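Local coordinates for protein ribulose-bisphosphate carboxylase (PDB 4NAS) that belongs to the large-chain family of ribulose-bisphosphate carboxylases, pairing an N-terminal alpha-beta domain with a TIM-barrel catalytic domain, at residues 14-19 / 75-80. Residues are numbered along the deposited sequence; the frame is centred on the assembly and turned at random.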
loop_
_atom_site.group_PDB
_atom_site.type_symbol
_atom_site.label_atom_id
_atom_site.label_comp_id
_atom_site.label_asym_id
_atom_site.label_seq_id
_atom_site.Cartn_x
_atom_site.Cartn_y
_atom_site.Cartn_z
ATOM N N VAL B 14 4.948 13.858 14.917
ATOM C CA VAL B 14 4.857 15.121 14.190
ATOM C C VAL B 14 5.136 14.876 12.708
ATOM O O VAL B 14 6.252 14.487 12.314
ATOM C CB VAL B 14 5.814 16.191 14.749
ATOM C CG1 VAL B 14 5.622 17.493 14.008
ATOM C CG2 VAL B 14 5.559 16.391 16.255
ATOM N N ALA B 15 4.106 15.088 11.901
ATOM C CA ALA B 15 4.206 14.932 10.461
ATOM C C ALA B 15 4.337 16.288 9.771
ATOM O O ALA B 15 3.666 17.248 10.136
ATOM C CB ALA B 15 2.992 14.187 9.931
ATOM N N THR B 16 5.218 16.343 8.778
ATOM C CA THR B 16 5.408 17.510 7.939
ATOM C C THR B 16 4.866 17.196 6.568
ATOM O O THR B 16 5.279 16.194 5.962
ATOM C CB THR B 16 6.897 17.835 7.781
ATOM O OG1 THR B 16 7.467 18.106 9.061
ATOM C CG2 THR B 16 7.100 19.047 6.867
ATOM N N TYR B 17 3.941 18.037 6.093
ATOM C CA TYR B 17 3.350 17.908 4.759
ATOM C C TYR B 17 3.788 19.060 3.873
ATOM O O TYR B 17 3.942 20.180 4.346
ATOM C CB TYR B 17 1.812 17.913 4.832
ATOM C CG TYR B 17 1.278 16.896 5.797
ATOM C CD1 TYR B 17 1.034 15.576 5.385
ATOM C CD2 TYR B 17 1.047 17.231 7.121
ATOM C CE1 TYR B 17 0.566 14.640 6.275
ATOM C CE2 TYR B 17 0.570 16.298 8.022
ATOM C CZ TYR B 17 0.331 15.014 7.601
ATOM O OH TYR B 17 -0.150 14.083 8.490
ATOM N N ARG B 18 4.011 18.760 2.598
ATOM C CA ARG B 18 4.196 19.779 1.569
ATOM C C ARG B 18 2.902 19.820 0.769
ATOM O O ARG B 18 2.450 18.785 0.261
ATOM C CB ARG B 18 5.333 19.378 0.608
ATOM C CG ARG B 18 5.541 20.383 -0.549
ATOM C CD ARG B 18 6.166 19.719 -1.784
ATOM N NE ARG B 18 6.446 20.674 -2.860
ATOM C CZ ARG B 18 5.602 20.986 -3.846
ATOM N NH1 ARG B 18 4.398 20.432 -3.909
ATOM N NH2 ARG B 18 5.962 21.859 -4.773
ATOM N N LEU B 19 2.315 21.000 0.620
ATOM C CA LEU B 19 1.032 21.112 -0.081
ATOM C C LEU B 19 0.886 22.447 -0.802
ATOM O O LEU B 19 1.572 23.425 -0.471
ATOM C CB LEU B 19 -0.131 20.913 0.891
ATOM C CG LEU B 19 -0.173 21.790 2.154
ATOM C CD1 LEU B 19 -0.849 23.128 1.918
ATOM C CD2 LEU B 19 -0.849 21.070 3.309
ATOM N N VAL B 75 2.917 27.343 -2.056
ATOM C CA VAL B 75 3.377 26.025 -1.634
ATOM C C VAL B 75 3.874 26.192 -0.216
ATOM O O VAL B 75 4.654 27.094 0.078
ATOM C CB VAL B 75 4.465 25.434 -2.536
ATOM C CG1 VAL B 75 5.051 24.170 -1.906
ATOM C CG2 VAL B 75 3.884 25.110 -3.898
ATOM N N ALA B 76 3.382 25.345 0.674
ATOM C CA ALA B 76 3.707 25.481 2.077
ATOM C C ALA B 76 3.997 24.144 2.727
ATOM O O ALA B 76 3.625 23.077 2.207
ATOM C CB ALA B 76 2.576 26.194 2.812
ATOM N N GLU B 77 4.688 24.210 3.858
ATOM C CA GLU B 77 4.837 23.063 4.733
ATOM C C GLU B 77 4.011 23.312 5.980
ATOM O O GLU B 77 3.951 24.432 6.492
ATOM C CB GLU B 77 6.297 22.843 5.119
ATOM C CG GLU B 77 7.106 22.158 4.026
ATOM C CD GLU B 77 8.516 21.841 4.459
ATOM O OE1 GLU B 77 8.859 22.127 5.626
ATOM O OE2 GLU B 77 9.282 21.309 3.627
ATOM N N ILE B 78 3.350 22.267 6.452
ATOM C CA ILE B 78 2.584 22.351 7.678
ATOM C C ILE B 78 3.063 21.201 8.533
ATOM O O ILE B 78 3.287 20.113 8.004
ATOM C CB ILE B 78 1.098 22.188 7.380
ATOM C CG1 ILE B 78 0.590 23.404 6.608
ATOM C CG2 ILE B 78 0.309 22.005 8.657
ATOM C CD1 ILE B 78 -0.801 23.234 6.081
ATOM N N ASP B 79 3.261 21.446 9.828
ATOM C CA ASP B 79 3.600 20.380 10.773
ATOM C C ASP B 79 2.395 20.132 11.681
ATOM O O ASP B 79 1.871 21.079 12.271
ATOM C CB ASP B 79 4.799 20.776 11.657
ATOM C CG ASP B 79 6.084 21.031 10.868
ATOM O OD1 ASP B 79 6.286 20.442 9.790
ATOM O OD2 ASP B 79 6.914 21.824 11.362
ATOM N N ILE B 80 1.950 18.879 11.789
ATOM C CA ILE B 80 0.830 18.527 12.675
ATOM C C ILE B 80 1.279 17.488 13.720
ATOM O O ILE B 80 1.954 16.505 13.373
ATOM C CB ILE B 80 -0.374 17.951 11.885
ATOM C CG1 ILE B 80 -0.846 18.921 10.793
ATOM C CG2 ILE B 80 -1.528 17.605 12.821
ATOM C CD1 ILE B 80 -1.324 20.282 11.329
#
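Thr16 OG1 donates a hydrogen bond to Asp79 OD1, 2.7 Å away, joining neighbouring antiparallel strands in the mixed sheet of the N-terminal domain. With chi1 at -60°, the hydroxyl lies beside the backbone N and meets OD1 from above the carboxylate plane, 45° out of it. The two side chains run side by side from a non-hydrogen-bonded pair, where the CA atoms of Thr16 and Asp79 lie only 4.4 Å apart and two short polar side chains can meet. Asp79 OD2 forms a salt bridge with Arg64 NH1, and Glu77 OE1 one with NH2 of the same guanidinium, on strand 59-68, which should help to stabilise both negative charges. Glu77 lays OE1 against Thr16 CG2, at 3.8 Å.

Beneath these side chains, Ala15, Tyr17 and Leu19 each exchange two backbone hydrogen bonds with Ile80, Ile78 and Ala76 respectively. Tyr17 N to Ile78 O is 2.9 Å and nearly straight, 170° at the hydrogen. These six residues point to the buried face, where helix 26-36 packs on Leu19, Ala76, Ile78 and Ile80, which suits their apolar side chains. Tyr17 offers its ring edge to Ile80, CE2 lying 4.1 Å from CG1, while its OH bonds Val98 O. Leu19, paired with small Ala76, reaches diagonally to Ile78, CD2 3.5 Å from CD1.

On the polar side, Arg18 NH1 forms a salt bridge with Glu107 OE2, and Val75 CG1 covers one guanidinium face, 3.8 Å from Arg18 CZ.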